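Local coordinates for uncharacterized conserved protein (Sinorhizobium meliloti, PDB 4EZB) that is of unknown function but probably acts as an oxidoreductase, combining a Rossmann-like domain with a helical C-terminal domain that packs against a second subunit, at residues A[101-106]-A[115-120]; A[201-206]-A[258-263]; A[247-252]-A[282-287]; A[266-269]-A[273-276]. All blocks are in the same frame, centred on the assembly; numbering follows the deposited sequence.

Interaction 1 (A[101-106]-A[115-120]); sequences KAVAAS and AVFIDL
Phe-117 reaches from strand 116-119 to Val-103 and Ala-104 of helix 100-107, and the far end of its ring does nearly all the touching. With CG anti to the backbone N (chi1 -173°), the ring stands out from the strand and carries CZ up to the helix. There CZ lies 4.0 Å from Ala-104 CA, approached obliquely, while Val-103 brings its CG1 methyl to the ring edge, 4.1 Å from Phe-117 CZ. The valine and phenylalanine side chains cross at about a right angle. Ala-104 CB sits a little farther off, 4.4 Å from Phe-117 CE2, so the small residue lets the ring come close to the helix backbone. This is the snug part, extended by Val-91 and Ser-93 of the preceding strand and by Phe-142 and Ile-135, which also pack on the ring. The outer face of the helix is a clear contrast: Lys-101, Ala-102 and Ala-105 are exposed there and stand well away from the strand. Its local polar bonding is internal, as Ser-106 OG donates to Ala-102 O over 3.2 Å, from 42° above the carbonyl plane, while Ser-106 N binds the same oxygen in the usual helical way. Strand 90-93, helix 100-107 and strand 116-119 form a beta-alpha-beta crossover of the Rossmann-like sheet, and the phenylalanine packs between the crossover helix and the sheet. Because the meeting is wholly apolar, with ordinary van der Waals spacing, its hold probably comes from burial and shape and not from directional bonds.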
loop_
_atom_site.group_PDB
_atom_site.type_symbol
_atom_site.label_atom_id
_atom_site.label_comp_id
_atom_site.label_asym_id
_atom_site.label_seq_id
_atom_site.Cartn_x
_atom_site.Cartn_y
_atom_site.Cartn_z
ATOM N N LYS A 101 -13.743 2.658 30.068
ATOM C CA LYS A 101 -13.065 3.087 31.308
ATOM C C LYS A 101 -14.016 3.088 32.493
ATOM O O LYS A 101 -13.725 2.495 33.545
ATOM C CB LYS A 101 -12.450 4.485 31.128
ATOM C CG LYS A 101 -11.254 4.540 30.178
ATOM C CD LYS A 101 -10.691 5.957 30.036
ATOM C CE LYS A 101 -11.526 6.812 29.089
ATOM N NZ LYS A 101 -11.099 8.239 29.043
ATOM N N ALA A 102 -15.170 3.723 32.302
ATOM C CA ALA A 102 -16.251 3.718 33.294
ATOM C C ALA A 102 -16.543 2.307 33.796
ATOM O O ALA A 102 -16.505 2.060 34.995
ATOM C CB ALA A 102 -17.508 4.356 32.715
ATOM N N VAL A 103 -16.802 1.383 32.867
ATOM C CA VAL A 103 -17.013 -0.023 33.205
ATOM C C VAL A 103 -15.865 -0.560 34.053
ATOM O O VAL A 103 -16.090 -1.066 35.165
ATOM C CB VAL A 103 -17.230 -0.867 31.931
ATOM C CG1 VAL A 103 -17.088 -2.351 32.217
ATOM C CG2 VAL A 103 -18.613 -0.564 31.371
ATOM N N ALA A 104 -14.639 -0.400 33.557
ATOM C CA ALA A 104 -13.480 -0.855 34.271
ATOM C C ALA A 104 -13.440 -0.323 35.703
ATOM O O ALA A 104 -13.169 -1.069 36.648
ATOM C CB ALA A 104 -12.219 -0.471 33.506
ATOM N N ALA A 105 -13.714 0.965 35.857
ATOM C CA ALA A 105 -13.660 1.608 37.163
ATOM C C ALA A 105 -14.722 1.072 38.127
ATOM O O ALA A 105 -14.450 0.973 39.328
ATOM C CB ALA A 105 -13.755 3.115 37.017
ATOM N N SER A 106 -15.902 0.704 37.605
ATOM C CA SER A 106 -16.989 0.091 38.410
ATOM C C SER A 106 -16.623 -1.275 38.925
ATOM O O SER A 106 -16.935 -1.643 40.074
ATOM C CB SER A 106 -18.250 -0.112 37.568
ATOM O OG SER A 106 -18.770 1.108 37.099
ATOM N N ALA A 115 -9.209 -13.038 40.327
ATOM C CA ALA A 115 -10.028 -12.851 39.131
ATOM C C ALA A 115 -9.289 -12.122 38.004
ATOM O O ALA A 115 -8.430 -11.286 38.255
ATOM C CB ALA A 115 -11.302 -12.112 39.482
ATOM N N VAL A 116 -9.646 -12.455 36.768
ATOM C CA VAL A 116 -9.116 -11.773 35.594
ATOM C C VAL A 116 -10.248 -11.006 34.878
ATOM O O VAL A 116 -11.281 -11.581 34.569
ATOM C CB VAL A 116 -8.430 -12.775 34.632
ATOM C CG1 VAL A 116 -7.831 -12.041 33.444
ATOM C CG2 VAL A 116 -7.345 -13.573 35.351
ATOM N N PHE A 117 -10.062 -9.703 34.690
ATOM C CA PHE A 117 -10.939 -8.851 33.886
ATOM C C PHE A 117 -10.339 -8.835 32.485
ATOM O O PHE A 117 -9.173 -8.419 32.319
ATOM C CB PHE A 117 -10.890 -7.449 34.484
ATOM C CG PHE A 117 -11.867 -6.467 33.879
ATOM C CD1 PHE A 117 -13.156 -6.337 34.398
ATOM C CD2 PHE A 117 -11.472 -5.634 32.834
ATOM C CE1 PHE A 117 -14.051 -5.399 33.871
ATOM C CE2 PHE A 117 -12.344 -4.697 32.299
ATOM C CZ PHE A 117 -13.645 -4.580 32.822
ATOM N N ILE A 118 -11.081 -9.331 31.491
ATOM C CA ILE A 118 -10.620 -9.290 30.119
ATOM C C ILE A 118 -11.414 -8.227 29.379
ATOM O O ILE A 118 -12.645 -8.284 29.282
ATOM C CB ILE A 118 -10.763 -10.650 29.373
ATOM C CG1 ILE A 118 -10.166 -11.810 30.169
ATOM C CG2 ILE A 118 -10.101 -10.579 28.001
ATOM C CD1 ILE A 118 -10.323 -13.150 29.465
ATOM N N ASP A 119 -10.717 -7.229 28.872
ATOM C CA ASP A 119 -11.401 -6.141 28.210
ATOM C C ASP A 119 -11.499 -6.490 26.750
ATOM O O ASP A 119 -10.486 -6.551 26.079
ATOM C CB ASP A 119 -10.630 -4.842 28.385
ATOM C CG ASP A 119 -11.407 -3.647 27.872
ATOM O OD1 ASP A 119 -11.880 -2.850 28.734
ATOM O OD2 ASP A 119 -11.566 -3.524 26.618
ATOM N N LEU A 120 -12.704 -6.714 26.247
ATOM C CA LEU A 120 -12.841 -7.080 24.832
ATOM C C LEU A 120 -13.384 -5.974 23.938
ATOM O O LEU A 120 -13.806 -6.247 22.803
ATOM C CB LEU A 120 -13.734 -8.320 24.677
ATOM C CG LEU A 120 -13.301 -9.517 25.489
ATOM C CD1 LEU A 120 -14.436 -10.538 25.519
ATOM C CD2 LEU A 120 -12.013 -10.086 24.907
#

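Interaction 2 (A[201-206]-A[258-263]); sequences MIKGVE and TEMTEA
Lys-203 and Glu-259 form the salt bridge that joins 201-206 to 258-263, with Lys-203 NZ donating to Glu-259 OE1 at 2.6 Å. The ammonium group comes from above the carboxylate plane, 47° out of it, and the two side chains cross at about a right angle. Ser-199, one helical turn before the lysine, gives NZ a second hydrogen-bonding partner through its OG. A bend at chi2 (82°) turns the lysine chain, and its methylene CE follows the charge in, lying 3.4 Å from Glu-259 OE1. A second ion pair, Glu-206 with Arg-256, links the same two helices. Outward from the lysine the contact becomes apolar. The selenium of selenomethionine Met-260 rests against the base of the lysine, with SE 3.7 Å from Lys-203 CB. Its terminal methyl goes a step farther, CE standing 3.8 Å from Gly-204 N, where the absence of a side chain leaves the helix backbone accessible. One lysine thus serves both halves of the contact, its head held by charge and its root by packing. A methionine in its place would probably leave the carboxylate of Glu-259 without its positive mate across this interface and Ser-199 OG without this partner. The two helical segments approach to 10.7 Å between axes and cross at -119°, steeply enough to confine the meeting to a few residues. Helix 275-291 closes in on Met-260 through Ala-280 and Cys-281, while Val-205 packs on Leu-208 of the second subunit, so the junction lies between the helical domain's interior and the dimer interface.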
loop_
_atom_site.group_PDB
_atom_site.type_symbol
_atom_site.label_atom_id
_atom_site.label_comp_id
_atom_site.label_asym_id
_atom_site.label_seq_id
_atom_site.Cartn_x
_atom_site.Cartn_y
_atom_site.Cartn_z
HETATM N N MSE A 201 -1.787 -2.850 6.513
HETATM C CA MSE A 201 -1.387 -3.569 5.306
HETATM C C MSE A 201 -2.576 -3.890 4.442
HETATM O O MSE A 201 -2.537 -3.725 3.226
HETATM C CB MSE A 201 -0.706 -4.861 5.731
HETATM C CG MSE A 201 0.726 -4.604 6.207
HETATM SE SE MSE A 201 1.859 -3.799 4.793
HETATM C CE MSE A 201 1.410 -4.918 3.223
ATOM N N ILE A 202 -3.654 -4.332 5.073
ATOM C CA ILE A 202 -4.803 -4.847 4.350
ATOM C C ILE A 202 -5.579 -3.718 3.664
ATOM O O ILE A 202 -5.839 -3.776 2.484
ATOM C CB ILE A 202 -5.717 -5.693 5.280
ATOM C CG1 ILE A 202 -4.930 -6.895 5.879
ATOM C CG2 ILE A 202 -6.968 -6.120 4.529
ATOM C CD1 ILE A 202 -5.684 -7.732 6.904
ATOM N N LYS A 203 -5.922 -2.695 4.424
ATOM C CA LYS A 203 -6.602 -1.520 3.897
ATOM C C LYS A 203 -5.698 -0.559 3.119
ATOM O O LYS A 203 -6.192 0.270 2.311
ATOM C CB LYS A 203 -7.263 -0.761 5.049
ATOM C CG LYS A 203 -8.699 -1.203 5.338
ATOM C CD LYS A 203 -8.772 -2.454 6.193
ATOM C CE LYS A 203 -10.036 -2.474 7.050
ATOM N NZ LYS A 203 -9.827 -3.497 8.108
ATOM N N GLY A 204 -4.402 -0.635 3.406
ATOM C CA GLY A 204 -3.390 0.099 2.677
ATOM C C GLY A 204 -3.353 -0.430 1.266
ATOM O O GLY A 204 -3.379 0.334 0.306
ATOM N N VAL A 205 -3.299 -1.744 1.133
ATOM C CA VAL A 205 -3.343 -2.340 -0.182
ATOM C C VAL A 205 -4.601 -2.018 -0.990
ATOM O O VAL A 205 -4.541 -1.820 -2.212
ATOM C CB VAL A 205 -3.203 -3.875 -0.108
ATOM C CG1 VAL A 205 -3.650 -4.506 -1.411
ATOM C CG2 VAL A 205 -1.752 -4.249 0.155
ATOM N N GLU A 206 -5.745 -2.037 -0.310
ATOM C CA GLU A 206 -7.014 -1.719 -0.928
ATOM C C GLU A 206 -7.007 -0.270 -1.431
ATOM O O GLU A 206 -7.445 0.017 -2.545
ATOM C CB GLU A 206 -8.106 -1.926 0.123
ATOM C CG GLU A 206 -9.509 -1.436 -0.209
ATOM C CD GLU A 206 -10.458 -1.527 1.006
ATOM O OE1 GLU A 206 -10.028 -1.968 2.091
ATOM O OE2 GLU A 206 -11.648 -1.140 0.898
ATOM N N THR A 258 -13.661 3.513 9.488
ATOM C CA THR A 258 -13.573 3.576 10.955
ATOM C C THR A 258 -12.363 2.782 11.447
ATOM O O THR A 258 -11.513 3.332 12.130
ATOM C CB THR A 258 -14.842 3.051 11.657
ATOM O OG1 THR A 258 -15.997 3.365 10.871
ATOM C CG2 THR A 258 -14.982 3.683 13.037
ATOM N N GLU A 259 -12.291 1.502 11.076
ATOM C CA GLU A 259 -11.127 0.637 11.358
ATOM C C GLU A 259 -9.772 1.287 11.011
ATOM O O GLU A 259 -8.790 1.111 11.741
ATOM C CB GLU A 259 -11.253 -0.693 10.606
ATOM C CG GLU A 259 -12.504 -1.496 10.927
ATOM C CD GLU A 259 -12.711 -2.658 9.973
ATOM O OE1 GLU A 259 -11.763 -3.452 9.779
ATOM O OE2 GLU A 259 -13.826 -2.785 9.421
HETATM N N MSE A 260 -9.734 2.025 9.895
HETATM C CA MSE A 260 -8.536 2.770 9.456
HETATM C C MSE A 260 -8.252 3.976 10.321
HETATM O O MSE A 260 -7.094 4.221 10.669
HETATM C CB MSE A 260 -8.642 3.197 7.983
HETATM C CG MSE A 260 -7.278 3.250 7.283
HETATM SE SE MSE A 260 -6.202 1.624 7.626
HETATM C CE MSE A 260 -4.726 1.836 6.337
ATOM N N THR A 261 -9.299 4.732 10.669
ATOM C CA THR A 261 -9.175 5.918 11.532
ATOM C C THR A 261 -8.614 5.552 12.907
ATOM O O THR A 261 -7.794 6.284 13.465
ATOM C CB THR A 261 -10.522 6.654 11.715
ATOM O OG1 THR A 261 -11.199 6.750 10.457
ATOM C CG2 THR A 261 -10.303 8.065 12.294
ATOM N N GLU A 262 -9.059 4.418 13.440
ATOM C CA GLU A 262 -8.566 3.909 14.711
ATOM C C GLU A 262 -7.104 3.520 14.577
ATOM O O GLU A 262 -6.302 3.835 15.460
ATOM C CB GLU A 262 -9.397 2.714 15.174
ATOM C CG GLU A 262 -10.776 3.077 15.701
ATOM C CD GLU A 262 -11.821 2.015 15.390
ATOM O OE1 GLU A 262 -11.444 0.850 15.110
ATOM O OE2 GLU A 262 -13.028 2.347 15.413
ATOM N N ALA A 263 -6.764 2.851 13.469
ATOM C CA ALA A 263 -5.386 2.408 13.219
ATOM C C ALA A 263 -4.367 3.556 13.153
ATOM O O ALA A 263 -3.269 3.442 13.718
ATOM C CB ALA A 263 -5.306 1.521 11.988
#

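Interaction 3 (A[247-252]-A[282-287]); sequences SRTFEH and ETIAAA
Thr-249 is turned so that its methyl CG2 lies anti to the backbone N and its hydroxyl OG1 anti to the carbonyl carbon (chi1 -45°), which sends the methyl across to Ile-284 and Ala-287 of the facing helix. Ile-284 answers with its own branch methyl CG2, likewise anti to its backbone N because chi1 is -69°. The two branches meet with Thr-249 CG2 at 4.0 Å from Ile-284 CG2. A helical turn farther on, Ala-287 CB stands 3.9 Å from Thr-249 CG2, and between these two sites the same methyl lies 3.6 Å from the carbonyl oxygen Ile-284 O. Being short, threonine and alanine allow the backbones to draw near: Thr-249 CA is 6.2 Å from Ile-284 CA. The hydroxyl of Thr-249 looks elsewhere, to Tyr-245 O in its own helix and, probably, to Glu-206 OE2 of helix 190-218, so its polar atom is satisfied while the methyl does the packing. The backbone oxygen Thr-249 O is bonded in turn to His-288 ND1, a polar tie between the two helices just past the apolar patch. Ile-284 and Ala-287 also pack against helix 190-218, on Lys-203, Glu-206 and Ile-210. Helices 238-268, 275-291 and 190-218 thus meet here, through buried side chains, in the interior of the helical C-terminal domain, a layout consistent with the helical domain that follows the Rossmann domain in 6-phosphogluconate dehydrogenase relatives.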
loop_
_atom_site.group_PDB
_atom_site.type_symbol
_atom_site.label_atom_id
_atom_site.label_comp_id
_atom_site.label_asym_id
_atom_site.label_seq_id
_atom_site.Cartn_x
_atom_site.Cartn_y
_atom_site.Cartn_z
ATOM N N SER A 247 -14.583 -4.673 -3.914
ATOM C CA SER A 247 -15.962 -5.011 -3.536
ATOM C C SER A 247 -16.168 -4.813 -2.036
ATOM O O SER A 247 -17.262 -4.466 -1.590
ATOM C CB SER A 247 -16.331 -6.421 -3.959
ATOM O OG SER A 247 -15.762 -7.333 -3.064
ATOM N N ARG A 248 -15.099 -4.996 -1.271
ATOM C CA ARG A 248 -15.073 -4.646 0.131
ATOM C C ARG A 248 -15.262 -3.129 0.344
ATOM O O ARG A 248 -16.002 -2.716 1.244
ATOM C CB ARG A 248 -13.746 -5.117 0.748
ATOM C CG ARG A 248 -13.901 -6.018 1.957
ATOM C CD ARG A 248 -14.487 -7.392 1.642
ATOM N NE ARG A 248 -15.327 -7.840 2.758
ATOM C CZ ARG A 248 -14.875 -8.368 3.898
ATOM N NH1 ARG A 248 -13.569 -8.553 4.094
ATOM N NH2 ARG A 248 -15.735 -8.719 4.849
ATOM N N THR A 249 -14.582 -2.307 -0.458
ATOM C CA THR A 249 -14.786 -0.843 -0.428
ATOM C C THR A 249 -16.232 -0.481 -0.794
ATOM O O THR A 249 -16.830 0.402 -0.172
ATOM C CB THR A 249 -13.855 -0.086 -1.395
ATOM O OG1 THR A 249 -12.524 -0.597 -1.288
ATOM C CG2 THR A 249 -13.844 1.429 -1.095
ATOM N N PHE A 250 -16.788 -1.165 -1.794
ATOM C CA PHE A 250 -18.165 -0.928 -2.213
ATOM C C PHE A 250 -19.129 -1.194 -1.045
ATOM O O PHE A 250 -19.825 -0.287 -0.582
ATOM C CB PHE A 250 -18.524 -1.795 -3.440
ATOM C CG PHE A 250 -19.964 -1.674 -3.886
ATOM C CD1 PHE A 250 -20.526 -0.431 -4.183
ATOM C CD2 PHE A 250 -20.754 -2.806 -4.035
ATOM C CE1 PHE A 250 -21.844 -0.317 -4.594
ATOM C CE2 PHE A 250 -22.079 -2.696 -4.448
ATOM C CZ PHE A 250 -22.621 -1.452 -4.728
ATOM N N GLU A 251 -19.114 -2.433 -0.557
ATOM C CA GLU A 251 -20.048 -2.894 0.456
ATOM C C GLU A 251 -19.801 -2.256 1.829
ATOM O O GLU A 251 -20.672 -1.580 2.355
ATOM C CB GLU A 251 -20.029 -4.421 0.537
ATOM C CG GLU A 251 -21.390 -5.022 0.840
ATOM C CD GLU A 251 -21.331 -6.503 1.177
ATOM O OE1 GLU A 251 -20.224 -7.090 1.160
ATOM O OE2 GLU A 251 -22.402 -7.082 1.469
ATOM N N HIS A 252 -18.613 -2.444 2.394
ATOM C CA HIS A 252 -18.362 -2.064 3.795
ATOM C C HIS A 252 -17.470 -0.842 3.944
ATOM O O HIS A 252 -16.832 -0.670 4.978
ATOM C CB HIS A 252 -17.727 -3.226 4.579
ATOM C CG HIS A 252 -18.397 -4.551 4.370
ATOM N ND1 HIS A 252 -17.788 -5.594 3.702
ATOM C CD2 HIS A 252 -19.619 -5.004 4.740
ATOM C CE1 HIS A 252 -18.606 -6.631 3.667
ATOM N NE2 HIS A 252 -19.724 -6.299 4.289
ATOM N N GLU A 282 -8.904 8.135 4.178
ATOM C CA GLU A 282 -9.445 9.107 3.233
ATOM C C GLU A 282 -9.849 8.442 1.899
ATOM O O GLU A 282 -10.944 8.674 1.378
ATOM C CB GLU A 282 -8.432 10.223 2.966
ATOM C CG GLU A 282 -8.658 10.897 1.611
ATOM C CD GLU A 282 -8.002 12.255 1.456
ATOM O OE1 GLU A 282 -8.110 12.828 0.341
ATOM O OE2 GLU A 282 -7.391 12.752 2.431
ATOM N N THR A 283 -8.957 7.611 1.363
ATOM C CA THR A 283 -9.138 7.026 0.036
ATOM C C THR A 283 -10.324 6.092 -0.006
ATOM O O THR A 283 -11.155 6.178 -0.918
ATOM C CB THR A 283 -7.881 6.271 -0.432
ATOM O OG1 THR A 283 -6.776 7.189 -0.478
ATOM C CG2 THR A 283 -8.093 5.654 -1.842
ATOM N N ILE A 284 -10.384 5.189 0.967
ATOM C CA ILE A 284 -11.479 4.215 1.056
ATOM C C ILE A 284 -12.848 4.922 1.239
ATOM O O ILE A 284 -13.841 4.547 0.605
ATOM C CB ILE A 284 -11.184 3.180 2.164
ATOM C CG1 ILE A 284 -10.026 2.277 1.743
ATOM C CG2 ILE A 284 -12.415 2.341 2.489
ATOM C CD1 ILE A 284 -9.423 1.495 2.897
ATOM N N ALA A 285 -12.874 5.974 2.058
ATOM C CA ALA A 285 -14.098 6.782 2.263
ATOM C C ALA A 285 -14.503 7.523 1.001
ATOM O O ALA A 285 -15.681 7.530 0.640
ATOM C CB ALA A 285 -13.913 7.776 3.396
ATOM N N ALA A 286 -13.534 8.170 0.351
ATOM C CA ALA A 286 -13.787 8.860 -0.906
ATOM C C ALA A 286 -14.329 7.894 -1.945
ATOM O O ALA A 286 -15.260 8.235 -2.661
ATOM C CB ALA A 286 -12.520 9.526 -1.419
ATOM N N ALA A 287 -13.753 6.688 -2.003
ATOM C CA ALA A 287 -14.114 5.687 -3.010
ATOM C C ALA A 287 -15.476 5.054 -2.738
ATOM O O ALA A 287 -16.266 4.836 -3.676
ATOM C CB ALA A 287 -13.042 4.612 -3.124
#

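Interaction 4 (A[266-269]-A[273-276]); sequences TIES and NAPM
Ile-267 and Glu-268, near the end of helix 238-268, face Asn-273 and Ala-274 at the start of the next helix, the chain doubling back so tightly that Glu-268 CA and Asn-273 CA are only 5.6 Å apart. Ala-274 is the N-cap residue of helix 275-291 and points its methyl at the preceding helix. Its CB lies 4.2 Å from Ile-267 CB, the apolar part of the contact. Ile-267 reaches on along the chain with its CG2 branch, which stops 4.0 Å from the carbonyl oxygen Asn-273 O. Glu-268 lies over the same methyl: its CG is 4.1 Å from Ala-274 CB, and its extended chain brings OE2 to 3.8 Å from that CB. The carboxylate is not spent on the alanine, however, for OE2 forms a salt bridge with Arg-278 in the first turns of helix 275-291. Ser-269 OG donates back to Thr-266 O at 2.6 Å, 19° out of the carbonyl plane. An alanine at the N-cap has no side-chain oxygen to offer the helix start; Met-276 N is instead hydrogen-bonded to Glu-211 OE2 of the second subunit, and Ile-267 packs on Ser-215 of that subunit. The two helices form a helical hairpin whose bend lies at the dimer interface. Its chemistry divides plainly: a small apolar contact lies inside the bend, while the charges around it, Arg-278 and the neighbouring subunit's Glu-211, probably supply the directional hold.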
loop_
_atom_site.group_PDB
_atom_site.type_symbol
_atom_site.label_atom_id
_atom_site.label_comp_id
_atom_site.label_asym_id
_atom_site.label_seq_id
_atom_site.Cartn_x
_atom_site.Cartn_y
_atom_site.Cartn_z
ATOM N N THR A 266 -3.863 4.642 16.743
ATOM C CA THR A 266 -3.007 3.654 17.407
ATOM C C THR A 266 -1.534 3.894 17.088
ATOM O O THR A 266 -0.684 3.921 17.988
ATOM C CB THR A 266 -3.409 2.226 16.987
ATOM O OG1 THR A 266 -4.727 1.951 17.465
ATOM C CG2 THR A 266 -2.452 1.187 17.533
ATOM N N ILE A 267 -1.241 4.094 15.811
ATOM C CA ILE A 267 0.128 4.314 15.375
ATOM C C ILE A 267 0.615 5.653 15.918
ATOM O O ILE A 267 1.738 5.765 16.399
ATOM C CB ILE A 267 0.246 4.256 13.837
ATOM C CG1 ILE A 267 -0.156 2.872 13.320
ATOM C CG2 ILE A 267 1.667 4.588 13.383
ATOM C CD1 ILE A 267 -0.553 2.892 11.859
ATOM N N GLU A 268 -0.241 6.664 15.849
ATOM C CA GLU A 268 0.097 7.962 16.405
ATOM C C GLU A 268 0.378 7.829 17.893
ATOM O O GLU A 268 1.342 8.410 18.400
ATOM C CB GLU A 268 -1.015 8.970 16.131
ATOM C CG GLU A 268 -0.898 9.602 14.751
ATOM C CD GLU A 268 -2.185 10.237 14.271
ATOM O OE1 GLU A 268 -3.027 10.623 15.115
ATOM O OE2 GLU A 268 -2.352 10.345 13.036
ATOM N N SER A 269 -0.445 7.028 18.573
ATOM C CA SER A 269 -0.304 6.783 20.007
ATOM C C SER A 269 1.081 6.240 20.378
ATOM O O SER A 269 1.471 6.290 21.541
ATOM C CB SER A 269 -1.434 5.863 20.527
ATOM O OG SER A 269 -1.069 4.487 20.513
ATOM N N ASN A 273 4.194 9.196 13.176
ATOM C CA ASN A 273 3.308 9.724 12.141
ATOM C C ASN A 273 2.638 8.583 11.375
ATOM O O ASN A 273 3.245 7.533 11.150
ATOM C CB ASN A 273 4.075 10.656 11.202
ATOM C CG ASN A 273 4.529 11.924 11.897
ATOM O OD1 ASN A 273 3.832 12.453 12.758
ATOM N ND2 ASN A 273 5.702 12.408 11.539
ATOM N N ALA A 274 1.372 8.783 11.012
ATOM C CA ALA A 274 0.567 7.748 10.387
ATOM C C ALA A 274 0.065 8.191 9.005
ATOM O O ALA A 274 -1.125 8.063 8.732
ATOM C CB ALA A 274 -0.621 7.420 11.287
ATOM N N PRO A 275 0.954 8.716 8.124
ATOM C CA PRO A 275 0.388 9.251 6.863
ATOM C C PRO A 275 -0.213 8.207 5.931
ATOM O O PRO A 275 -1.173 8.521 5.216
ATOM C CB PRO A 275 1.580 9.965 6.208
ATOM C CG PRO A 275 2.790 9.327 6.825
ATOM C CD PRO A 275 2.403 8.990 8.226
HETATM N N MSE A 276 0.302 6.974 5.949
HETATM C CA MSE A 276 -0.248 5.924 5.072
HETATM C C MSE A 276 -1.629 5.558 5.554
HETATM O O MSE A 276 -2.575 5.490 4.759
HETATM C CB MSE A 276 0.593 4.653 5.010
HETATM C CG MSE A 276 1.985 4.900 4.429
HETATM SE SE MSE A 276 1.837 5.609 2.577
HETATM C CE MSE A 276 1.205 4.024 1.572
#

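How the interactions relate
Interaction 1 belongs to the Rossmann-like domain and stands apart, its centre about 27 Å from those of interactions 2 and 4 and about 34 Å from that of interaction 3. The other three share helix 238-268 in the helical domain, and each comes within reach of the second subunit. Interactions 2 and 3, with centres about 11 Å apart, touch directly: Ile-284 CD1 packs 3.5 Å from Lys-203 O and 3.6 Å from Glu-206 OE1. Interaction 4 is nested inside the loop closed by interaction 3, so one hairpin is pinned at its bend and farther along its arms. No ligand marks an active site among them.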